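Nisin leader peptide-processing serine protease NisP (Lactococcus lactis subsp. lactis, PDB 4MZD) removes the leader peptide from the nisin precursor, probably acting as a serine endopeptidase of the subtilisin-like S8 family. Local coordinates at residues A[258-261]-A[262-266]; A[313-316]-A[317-321]; A[179-182]-A[183-187]; A[321-324]-A[325-329]; A[223-226]-A[227-231]. One frame throughout, in Å; residues are numbered along the deposited sequence.

How the contacts relate
Read from the N terminus, the five local contacts follow in series, none nesting or crossing. Contact 3 (179-187) comes first, where the loop after strand 169-174 enters helix 183-195. Contact 5 (223-231) lies on helix 222-238, and the two helices meet through S183 with E224 and V186 with Y228, the centres of contacts 3 and 5 being about 12 Å apart. Contact 1 (258-266) follows on helix 256-264, near strands 200-210 and 275-278. Contacts 2 (313-321) and 4 (321-329) share Y321: contact 2 closes the loop after strand 308-311 into helix 316-328, and contact 4 continues along it. Contacts 4 and 5 are about 43 Å apart between centres, on opposite sides of the chain's centre.

Contact 1. Residues A[258-261]-A[262-266]; sequences TMIN and FLKRF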
# COMPACT_ATOMS: atom_id res chain seq x y z
N THR A 258 -8.36 -20.39 -9.54
CA THR A 258 -8.80 -19.96 -8.23
C THR A 258 -9.25 -18.50 -8.25
O THR A 258 -10.21 -18.12 -7.58
CB THR A 258 -7.72 -20.20 -7.17
OG1 THR A 258 -7.54 -21.61 -6.99
CG2 THR A 258 -8.11 -19.57 -5.84
N MET A 259 -8.56 -17.67 -9.04
CA MET A 259 -8.94 -16.27 -9.17
C MET A 259 -10.25 -16.12 -9.94
O MET A 259 -11.06 -15.25 -9.64
CB MET A 259 -7.83 -15.45 -9.85
CG MET A 259 -6.55 -15.35 -9.03
SD MET A 259 -5.34 -14.18 -9.72
CE MET A 259 -5.74 -12.66 -8.85
N ILE A 260 -10.45 -16.96 -10.95
CA ILE A 260 -11.72 -16.97 -11.66
C ILE A 260 -12.86 -17.39 -10.73
O ILE A 260 -13.92 -16.76 -10.71
CB ILE A 260 -11.67 -17.90 -12.88
CG1 ILE A 260 -10.84 -17.25 -13.99
CG2 ILE A 260 -13.08 -18.21 -13.39
CD1 ILE A 260 -11.51 -16.05 -14.61
N ASN A 261 -12.64 -18.45 -9.95
CA ASN A 261 -13.64 -18.89 -8.99
C ASN A 261 -14.00 -17.79 -8.00
O ASN A 261 -15.16 -17.63 -7.63
CB ASN A 261 -13.17 -20.14 -8.24
CG ASN A 261 -13.05 -21.34 -9.14
OD1 ASN A 261 -13.56 -21.35 -10.26
ND2 ASN A 261 -12.37 -22.38 -8.65
N PHE A 262 -12.99 -17.04 -7.58
CA PHE A 262 -13.23 -15.91 -6.69
C PHE A 262 -14.10 -14.86 -7.39
O PHE A 262 -15.10 -14.41 -6.84
CB PHE A 262 -11.89 -15.32 -6.22
CG PHE A 262 -12.02 -14.10 -5.35
CD1 PHE A 262 -12.16 -14.22 -3.97
CD2 PHE A 262 -12.00 -12.83 -5.91
CE1 PHE A 262 -12.27 -13.09 -3.17
CE2 PHE A 262 -12.11 -11.70 -5.11
CZ PHE A 262 -12.25 -11.83 -3.75
N LEU A 263 -13.74 -14.52 -8.62
CA LEU A 263 -14.49 -13.50 -9.36
C LEU A 263 -15.93 -13.89 -9.62
O LEU A 263 -16.82 -13.03 -9.68
CB LEU A 263 -13.81 -13.16 -10.69
CG LEU A 263 -12.51 -12.36 -10.63
CD1 LEU A 263 -12.14 -11.89 -12.02
CD2 LEU A 263 -12.66 -11.18 -9.69
N LYS A 264 -16.18 -15.18 -9.80
CA LYS A 264 -17.53 -15.66 -10.08
C LYS A 264 -18.49 -15.39 -8.92
O LYS A 264 -19.71 -15.39 -9.11
CB LYS A 264 -17.52 -17.14 -10.44
CG LYS A 264 -16.98 -17.40 -11.84
CD LYS A 264 -16.91 -18.88 -12.14
CE LYS A 264 -16.64 -19.13 -13.61
NZ LYS A 264 -17.81 -18.73 -14.45
N ARG A 265 -17.95 -15.15 -7.74
CA ARG A 265 -18.77 -14.79 -6.59
C ARG A 265 -19.35 -13.38 -6.74
O ARG A 265 -20.36 -13.06 -6.11
CB ARG A 265 -17.95 -14.85 -5.30
CG ARG A 265 -17.36 -16.21 -4.96
CD ARG A 265 -16.46 -16.10 -3.73
NE ARG A 265 -17.16 -15.48 -2.61
CZ ARG A 265 -16.56 -14.91 -1.57
NH1 ARG A 265 -15.23 -14.87 -1.50
NH2 ARG A 265 -17.28 -14.37 -0.60
N PHE A 266 -18.71 -12.56 -7.58
CA PHE A 266 -18.99 -11.13 -7.61
C PHE A 266 -19.29 -10.57 -9.00
O PHE A 266 -19.65 -9.40 -9.12
CB PHE A 266 -17.80 -10.35 -7.03
CG PHE A 266 -17.35 -10.84 -5.69
CD1 PHE A 266 -18.11 -10.59 -4.56
CD2 PHE A 266 -16.17 -11.55 -5.55
CE1 PHE A 266 -17.70 -11.03 -3.31
CE2 PHE A 266 -15.76 -12.01 -4.31
CZ PHE A 266 -16.52 -11.74 -3.19
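The backbone amides of F262, L263 and K264 reach back to the carbonyl oxygens of T258, M259 and I260, at 3.0 Å for F262 N to T258 O and 2.9 Å for K264 N to I260 O, which is the four-residue spacing of an alpha helix. This is helix 256-264 of the subtilisin-like fold, one side of which rests on strands 200-210 and 275-278. I260 and L263 belong to that side: both touch V275, and I260 also reaches M210 while L263 reaches Y208. L263 CG, set beside its own backbone N, stands 3.4 Å from M259 O. On the outer side, K264 carries the side-chain contact. Its CG passes 3.3 Å from I260 O, and the aliphatic chain then crosses the I260 branch at a slant, where K264 CE meets I260 CG2 at 3.7 Å. The chain is straight up to CE and turns only at chi4 (-69°), so methylenes do the touching and NZ is carried past the isoleucine. N261 points away from this pair, and its OD1 accepts a hydrogen bond from Q257 NE2, one turn earlier. At the end of the segment F266 joins two flat groups: F266 CE2 lies 3.6 Å above the plane of the F262 ring, displaced toward its rim, and F266 CZ sits over the centre of the R265 guanidinium, 3.6 Å from its plane.

Contact 2. Residues A[313-316]-A[317-321]; sequences GTTA and NFKKY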
# COMPACT_ATOMS: atom_id res chain seq x y z
N GLY A 313 0.16 -8.28 9.72
CA GLY A 313 -0.66 -8.86 10.76
C GLY A 313 -1.36 -10.15 10.35
O GLY A 313 -0.98 -10.80 9.37
N THR A 314 -2.37 -10.52 11.13
CA THR A 314 -3.10 -11.75 10.89
C THR A 314 -4.52 -11.64 11.40
O THR A 314 -4.79 -10.97 12.41
CB THR A 314 -2.41 -12.95 11.58
OG1 THR A 314 -3.16 -14.13 11.32
CG2 THR A 314 -2.32 -12.76 13.08
N THR A 315 -5.43 -12.31 10.70
CA THR A 315 -6.80 -12.47 11.19
C THR A 315 -7.10 -13.91 11.62
O THR A 315 -8.25 -14.26 11.90
CB THR A 315 -7.87 -11.98 10.16
OG1 THR A 315 -7.58 -12.51 8.86
CG2 THR A 315 -7.87 -10.47 10.08
N ALA A 316 -6.07 -14.74 11.71
CA ALA A 316 -6.30 -16.15 12.02
C ALA A 316 -6.94 -16.36 13.38
O ALA A 316 -7.85 -17.17 13.53
CB ALA A 316 -5.00 -16.93 11.91
N ASN A 317 -6.47 -15.63 14.39
CA ASN A 317 -7.03 -15.77 15.73
C ASN A 317 -8.37 -15.06 15.87
O ASN A 317 -9.27 -15.56 16.53
CB ASN A 317 -6.03 -15.32 16.79
CG ASN A 317 -4.78 -16.15 16.75
OD1 ASN A 317 -4.84 -17.37 16.74
ND2 ASN A 317 -3.63 -15.49 16.68
N PHE A 318 -8.50 -13.91 15.22
CA PHE A 318 -9.81 -13.27 15.18
C PHE A 318 -10.86 -14.25 14.67
O PHE A 318 -11.96 -14.36 15.23
CB PHE A 318 -9.78 -12.03 14.29
CG PHE A 318 -11.06 -11.24 14.33
CD1 PHE A 318 -11.21 -10.19 15.21
CD2 PHE A 318 -12.13 -11.58 13.51
CE1 PHE A 318 -12.39 -9.47 15.26
CE2 PHE A 318 -13.31 -10.87 13.56
CZ PHE A 318 -13.44 -9.81 14.43
N LYS A 319 -10.54 -14.96 13.59
CA LYS A 319 -11.49 -15.88 12.98
C LYS A 319 -11.78 -17.11 13.85
O LYS A 319 -12.91 -17.59 13.89
CB LYS A 319 -10.98 -16.33 11.62
CG LYS A 319 -11.04 -15.25 10.59
CD LYS A 319 -10.39 -15.72 9.31
CE LYS A 319 -10.36 -14.61 8.30
NZ LYS A 319 -11.70 -13.97 8.16
N LYS A 320 -10.76 -17.62 14.54
CA LYS A 320 -10.97 -18.77 15.40
C LYS A 320 -11.78 -18.44 16.65
O LYS A 320 -12.64 -19.21 17.06
CB LYS A 320 -9.64 -19.38 15.85
CG LYS A 320 -8.95 -20.20 14.80
CD LYS A 320 -7.90 -21.09 15.43
CE LYS A 320 -6.72 -20.29 15.94
NZ LYS A 320 -5.61 -21.19 16.38
N TYR A 321 -11.49 -17.30 17.26
CA TYR A 321 -11.97 -17.04 18.61
C TYR A 321 -13.12 -16.05 18.69
O TYR A 321 -13.82 -16.01 19.69
CB TYR A 321 -10.82 -16.60 19.51
CG TYR A 321 -9.68 -17.59 19.50
CD1 TYR A 321 -9.92 -18.94 19.76
CD2 TYR A 321 -8.39 -17.21 19.20
CE1 TYR A 321 -8.90 -19.86 19.73
CE2 TYR A 321 -7.36 -18.12 19.16
CZ TYR A 321 -7.62 -19.45 19.43
OH TYR A 321 -6.60 -20.37 19.40
O HOH W 1 -5.83 -12.73 14.41
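T315 and K319 meet across the first turn of helix 316-328, where K319 N gives T315 O a hydrogen bond of 2.9 Å with an N-H...O angle of 158°. The lysine side chain grows out over the same carbonyl, its CG only 3.2 Å from T315 O. Further along, K319 CE comes within 3.5 Å of T315 OG1, a carbon-to-oxygen contact made by the methylene next to the ammonium group. T315 OG1 sits between its own backbone N and carbonyl carbon (chi1 48°), which turns the hydroxyl to this side. One residue on, K320 N bonds to A316 O at 3.1 Å, continuing the helical pattern. The entry to the helix is organised by an ST turn: T314 OG1 accepts from A316 N at 3.0 Å, nearly straight at 168°. T315 itself occupies the N-cap position, but its side chain makes no capping bond. A water does part of the work at this end, donating to T314 O at 2.9 Å and accepting from F318 N at 3.0 Å, so that an amide of the first turn is satisfied through solvent. Behind the two threonines stands D299, whose carboxylate takes one hydroxyl on each oxygen, OD1 for T314 and OD2 for T315. On the far side of the turn, N317 ND2 is held by D335 OD2. The side chain of T315 lies about 11 Å from that of S353, the predicted nucleophile of the charge relay, with Y350 and F300 touching the threonine.

Contact 3. Residues A[179-182]-A[183-187]; sequences NLSK and SEWVA
L180 meets W185 through its backbone: L180 O stands 3.9 Å from W185 CZ3, approaching the indole obliquely, while the leucine side chain turns off toward R479. S181 comes next. Its OG lies 3.4 Å from W185 CE3 and 3.9 Å from V186 CG2, and the backbone carbonyl carbon of S181 sits over the indole face. The hydroxyl is fixed by a hydrogen bond to V175 O, and the backbone of S181 is paired with V485. The predicted charge-relay residues D100 and H147 are near, the S181 side chain lying about 9 Å from that of D100. At K182 the chain enters helix 183-195, part of a beta-alpha-beta crossover that carries the chain from strand 169-174 to strand 200-210, each parallel to strand 95-100, which lies between them in the sheet. K182 is the N-cap residue, and its O takes V186 N at 3.1 Å, in the carbonyl plane and close to straight (165°), with a weak second bond from W185 N at 3.0 Å. The same residue lays its side chain on the tryptophan: CB stands over the five-membered ring of W185, 3.6 Å from the centroid and 11° off the normal, a CH-pi contact, and K182 CG continues to W185 CE2 at 3.6 Å. A bend at chi2 (-75°) then leads the chain off the indole, and K182 NZ ends in a salt bridge with D128. K182 N is buried here, and the model offers it no partner.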
# COMPACT_ATOMS: atom_id res chain seq x y z
N ASN A 179 -15.81 5.32 0.53
CA ASN A 179 -15.99 3.92 0.14
C ASN A 179 -15.02 3.42 -0.93
O ASN A 179 -13.89 3.06 -0.61
CB ASN A 179 -17.45 3.59 -0.18
CG ASN A 179 -17.96 4.27 -1.45
OD1 ASN A 179 -17.80 5.48 -1.62
ND2 ASN A 179 -18.56 3.49 -2.34
N LEU A 180 -15.48 3.37 -2.18
CA LEU A 180 -14.68 2.79 -3.25
C LEU A 180 -14.05 3.86 -4.15
O LEU A 180 -14.37 5.05 -4.06
CB LEU A 180 -15.53 1.81 -4.05
CG LEU A 180 -16.07 0.63 -3.23
CD1 LEU A 180 -17.16 -0.10 -3.98
CD2 LEU A 180 -14.93 -0.32 -2.85
N SER A 181 -13.15 3.41 -5.01
CA SER A 181 -12.45 4.29 -5.93
C SER A 181 -12.52 3.72 -7.35
O SER A 181 -13.15 2.70 -7.58
CB SER A 181 -11.00 4.49 -5.45
OG SER A 181 -10.28 5.38 -6.28
N LYS A 182 -11.89 4.43 -8.28
CA LYS A 182 -11.91 4.06 -9.70
C LYS A 182 -10.50 4.12 -10.26
O LYS A 182 -9.70 4.96 -9.86
CB LYS A 182 -12.79 5.04 -10.50
CG LYS A 182 -14.26 5.01 -10.14
CD LYS A 182 -14.96 3.78 -10.71
CE LYS A 182 -16.47 3.93 -10.63
NZ LYS A 182 -17.16 2.76 -11.23
N SER A 183 -10.20 3.24 -11.22
CA SER A 183 -8.88 3.24 -11.83
C SER A 183 -8.58 4.56 -12.54
O SER A 183 -7.44 4.99 -12.59
CB SER A 183 -8.70 2.06 -12.79
OG SER A 183 -9.59 2.16 -13.88
N GLU A 184 -9.60 5.21 -13.10
CA GLU A 184 -9.37 6.50 -13.75
C GLU A 184 -8.78 7.50 -12.76
O GLU A 184 -7.89 8.27 -13.10
CB GLU A 184 -10.67 7.04 -14.35
CG GLU A 184 -10.49 8.20 -15.33
CD GLU A 184 -10.49 9.57 -14.67
OE1 GLU A 184 -10.92 9.69 -13.50
OE2 GLU A 184 -10.07 10.55 -15.33
N TRP A 185 -9.28 7.48 -11.52
CA TRP A 185 -8.79 8.42 -10.52
C TRP A 185 -7.38 8.04 -10.08
O TRP A 185 -6.51 8.90 -9.92
CB TRP A 185 -9.70 8.48 -9.29
CG TRP A 185 -11.18 8.48 -9.50
CD1 TRP A 185 -11.88 8.62 -10.67
CD2 TRP A 185 -12.14 8.30 -8.46
NE1 TRP A 185 -13.23 8.54 -10.41
CE2 TRP A 185 -13.41 8.34 -9.06
CE3 TRP A 185 -12.05 8.12 -7.08
CZ2 TRP A 185 -14.59 8.20 -8.32
CZ3 TRP A 185 -13.21 7.98 -6.34
CH2 TRP A 185 -14.46 8.01 -6.97
N VAL A 186 -7.16 6.74 -9.87
CA VAL A 186 -5.85 6.26 -9.45
C VAL A 186 -4.78 6.55 -10.50
O VAL A 186 -3.68 7.00 -10.17
CB VAL A 186 -5.89 4.76 -9.08
CG1 VAL A 186 -4.50 4.25 -8.74
CG2 VAL A 186 -6.85 4.51 -7.93
N ALA A 187 -5.12 6.33 -11.77
CA ALA A 187 -4.18 6.62 -12.85
C ALA A 187 -3.80 8.10 -12.89
O ALA A 187 -2.63 8.44 -13.03
CB ALA A 187 -4.74 6.15 -14.20

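Contact 4. Residues A[321-324]-A[325-329]; sequences YGQD and KFVSQ
In the kinked part of helix 316-328, Y321 and K325 pack side chain on side chain one turn apart. With CG set anti to the backbone N (chi1 174°), K325 runs extended, CD touching Y321 CB at 3.6 Å. Its CE then stands over one face of the tyrosine ring, 3.9 Å from the centroid and 28° off the normal, a CH-pi contact. NZ ends 3.4 Å from Y321 CD1. The backbone beneath is opened, for Y321 O and K325 N are 4.5 Å apart, too far for a direct bond. A water fills the gap, donating to Y321 O at 2.7 Å and accepting from K325 N at 2.9 Å. The break agrees with the positive phi of G322 (84°) and with the missing bonds of Q323 N and D324 N to the preceding turn. Regular pairing resumes with F326 N to G322 O and V327 N to Q323 O, and S328 N reaches D324 O at 2.8 Å. Outside, Y331 stacks on the Y321 ring, while F326 meets F318 edge-to-face and also meets the ring of W336. A water standing between carbonyl and amide where the four-residue bond is lost is the mark of a hydrated kink in an alpha helix.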
# COMPACT_ATOMS: atom_id res chain seq x y z
N TYR A 321 -11.49 -17.30 17.26
CA TYR A 321 -11.97 -17.04 18.61
C TYR A 321 -13.12 -16.05 18.69
O TYR A 321 -13.82 -16.01 19.69
CB TYR A 321 -10.82 -16.60 19.51
CG TYR A 321 -9.68 -17.59 19.50
CD1 TYR A 321 -9.92 -18.94 19.76
CD2 TYR A 321 -8.39 -17.21 19.20
CE1 TYR A 321 -8.90 -19.86 19.73
CE2 TYR A 321 -7.36 -18.12 19.16
CZ TYR A 321 -7.62 -19.45 19.43
OH TYR A 321 -6.60 -20.37 19.40
N GLY A 322 -13.31 -15.26 17.65
CA GLY A 322 -14.33 -14.24 17.66
C GLY A 322 -13.86 -12.97 18.33
O GLY A 322 -12.88 -12.96 19.08
N GLN A 323 -14.58 -11.89 18.05
CA GLN A 323 -14.19 -10.57 18.49
C GLN A 323 -14.02 -10.42 20.00
O GLN A 323 -13.05 -9.82 20.46
CB GLN A 323 -15.22 -9.57 17.97
CG GLN A 323 -14.92 -8.15 18.31
CD GLN A 323 -15.88 -7.22 17.63
OE1 GLN A 323 -17.01 -7.04 18.09
NE2 GLN A 323 -15.47 -6.66 16.51
N ASP A 324 -14.95 -10.95 20.78
CA ASP A 324 -14.88 -10.75 22.23
C ASP A 324 -13.60 -11.31 22.83
O ASP A 324 -12.91 -10.64 23.59
CB ASP A 324 -16.11 -11.33 22.92
CG ASP A 324 -17.37 -10.58 22.59
OD1 ASP A 324 -17.29 -9.34 22.39
OD2 ASP A 324 -18.45 -11.21 22.51
N LYS A 325 -13.28 -12.55 22.47
CA LYS A 325 -12.08 -13.21 22.98
C LYS A 325 -10.81 -12.63 22.37
O LYS A 325 -9.78 -12.51 23.04
CB LYS A 325 -12.16 -14.72 22.72
CG LYS A 325 -10.91 -15.52 23.08
CD LYS A 325 -11.16 -17.02 23.02
CE LYS A 325 -9.85 -17.81 23.14
NZ LYS A 325 -10.08 -19.28 23.15
N PHE A 326 -10.87 -12.28 21.09
CA PHE A 326 -9.75 -11.64 20.41
C PHE A 326 -9.31 -10.41 21.19
O PHE A 326 -8.12 -10.17 21.39
CB PHE A 326 -10.18 -11.24 18.99
CG PHE A 326 -9.10 -10.57 18.18
CD1 PHE A 326 -8.03 -11.31 17.67
CD2 PHE A 326 -9.16 -9.21 17.90
CE1 PHE A 326 -7.04 -10.68 16.93
CE2 PHE A 326 -8.18 -8.60 17.15
CZ PHE A 326 -7.12 -9.33 16.66
N VAL A 327 -10.29 -9.62 21.63
CA VAL A 327 -10.01 -8.40 22.36
C VAL A 327 -9.70 -8.69 23.83
O VAL A 327 -8.68 -8.25 24.35
CB VAL A 327 -11.16 -7.39 22.22
CG1 VAL A 327 -10.90 -6.16 23.08
CG2 VAL A 327 -11.35 -6.99 20.77
N SER A 328 -10.57 -9.45 24.50
CA SER A 328 -10.40 -9.66 25.93
C SER A 328 -9.13 -10.43 26.30
O SER A 328 -8.58 -10.24 27.38
CB SER A 328 -11.63 -10.35 26.53
OG SER A 328 -11.65 -11.72 26.21
N GLN A 329 -8.67 -11.29 25.40
CA GLN A 329 -7.45 -12.05 25.66
C GLN A 329 -6.21 -11.39 25.03
O GLN A 329 -5.11 -11.94 25.11
CB GLN A 329 -7.59 -13.51 25.21
CG GLN A 329 -8.67 -14.27 25.97
CD GLN A 329 -8.67 -15.76 25.67
OE1 GLN A 329 -7.83 -16.26 24.93
NE2 GLN A 329 -9.63 -16.48 26.25
O HOH W 2 -15.25 -14.26 21.20

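Contact 5. Residues A[223-226]-A[227-231]; sequences QEYL and NYKSA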
# COMPACT_ATOMS: atom_id res chain seq x y z
N GLN A 223 -9.16 -2.53 -20.97
CA GLN A 223 -8.98 -1.09 -21.08
C GLN A 223 -8.47 -0.49 -19.77
O GLN A 223 -7.58 0.35 -19.78
CB GLN A 223 -10.24 -0.37 -21.55
CG GLN A 223 -10.05 1.13 -21.75
CD GLN A 223 -9.08 1.46 -22.87
OE1 GLN A 223 -9.43 1.37 -24.04
NE2 GLN A 223 -7.86 1.83 -22.52
N GLU A 224 -9.05 -0.90 -18.64
CA GLU A 224 -8.57 -0.41 -17.35
C GLU A 224 -7.11 -0.79 -17.15
O GLU A 224 -6.32 0.00 -16.65
CB GLU A 224 -9.40 -0.95 -16.19
CG GLU A 224 -10.80 -0.39 -16.06
CD GLU A 224 -11.41 -0.73 -14.72
OE1 GLU A 224 -11.05 -0.08 -13.71
OE2 GLU A 224 -12.22 -1.68 -14.65
N TYR A 225 -6.77 -2.02 -17.51
CA TYR A 225 -5.40 -2.50 -17.39
C TYR A 225 -4.47 -1.60 -18.19
O TYR A 225 -3.42 -1.18 -17.70
CB TYR A 225 -5.32 -3.95 -17.85
CG TYR A 225 -3.95 -4.57 -17.85
CD1 TYR A 225 -3.47 -5.27 -16.75
CD2 TYR A 225 -3.14 -4.51 -18.98
CE1 TYR A 225 -2.23 -5.86 -16.76
CE2 TYR A 225 -1.89 -5.09 -18.99
CZ TYR A 225 -1.44 -5.77 -17.89
OH TYR A 225 -0.20 -6.36 -17.90
N LEU A 226 -4.86 -1.30 -19.43
CA LEU A 226 -4.04 -0.44 -20.28
C LEU A 226 -3.90 0.97 -19.73
O LEU A 226 -2.87 1.62 -19.90
CB LEU A 226 -4.63 -0.38 -21.69
CG LEU A 226 -4.51 -1.67 -22.49
CD1 LEU A 226 -5.18 -1.47 -23.83
CD2 LEU A 226 -3.05 -2.08 -22.67
N ASN A 227 -4.95 1.46 -19.07
CA ASN A 227 -4.90 2.79 -18.46
C ASN A 227 -3.91 2.84 -17.29
O ASN A 227 -3.17 3.81 -17.13
CB ASN A 227 -6.29 3.24 -18.03
CG ASN A 227 -7.21 3.51 -19.20
OD1 ASN A 227 -6.75 3.66 -20.34
ND2 ASN A 227 -8.51 3.57 -18.94
N TYR A 228 -3.89 1.79 -16.47
CA TYR A 228 -2.86 1.67 -15.44
C TYR A 228 -1.49 1.58 -16.09
O TYR A 228 -0.54 2.22 -15.63
CB TYR A 228 -3.04 0.42 -14.60
CG TYR A 228 -4.01 0.52 -13.45
CD1 TYR A 228 -5.08 -0.35 -13.36
CD2 TYR A 228 -3.84 1.46 -12.44
CE1 TYR A 228 -5.97 -0.29 -12.30
CE2 TYR A 228 -4.72 1.53 -11.38
CZ TYR A 228 -5.78 0.65 -11.31
OH TYR A 228 -6.65 0.74 -10.25
N LYS A 229 -1.37 0.76 -17.13
CA LYS A 229 -0.07 0.57 -17.75
C LYS A 229 0.50 1.89 -18.24
O LYS A 229 1.67 2.18 -18.04
CB LYS A 229 -0.15 -0.44 -18.90
CG LYS A 229 1.22 -0.87 -19.38
CD LYS A 229 1.17 -1.44 -20.78
CE LYS A 229 0.37 -2.71 -20.84
NZ LYS A 229 0.57 -3.35 -22.17
N SER A 230 -0.35 2.70 -18.88
CA SER A 230 0.09 3.99 -19.38
C SER A 230 0.56 4.91 -18.25
O SER A 230 1.57 5.59 -18.37
CB SER A 230 -1.05 4.65 -20.16
OG SER A 230 -0.63 5.88 -20.71
N ALA A 231 -0.18 4.92 -17.15
CA ALA A 231 0.18 5.76 -16.02
C ALA A 231 1.49 5.31 -15.38
O ALA A 231 2.34 6.14 -15.02
CB ALA A 231 -0.95 5.79 -14.99
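Q223 reaches N227 because its chain starts with CG opposite the backbone N (chi1 -177°) and then bends at chi2 (65°), swinging the amide forward along the helix. Q223 NE2 thereby comes to 3.1 Å from N227 OD1, with the two amide planes 23° apart; the hydrogen bond is weak and, as N227 was modelled in two conformers, doubtful. A second bend, at chi3 of K229, directs that chain toward two residues of the preceding turn. Its CE comes 3.8 Å from Y225 CE2, obliquely to the ring, and 3.9 Å from L226 CD2, the leucine and lysine lying side by side and pointing the same way. Under these side chains the helical bonds are regular, N227 N to Q223 O at 2.9 Å and Y228 N to E224 O at 3.0 Å. Y228 CD1 also lies 3.5 Å from E224 O. The helix, 222-238, links strands 200-210 and 241-245, a parallel pair, in a beta-alpha-beta crossover. On the side facing helix 183-195 and strand 200-210, E224 OE1 bonds S183 OG and Q207 NE2, while Q207 OE1 is bonded to Y228 OH. The two surfaces thus differ in chemistry: one glutamine amide ties E224 and Y228 to strand 200-210 with hydrogen bonds, whereas K229 meets Y225 and L226 mainly through carbon-to-carbon contact.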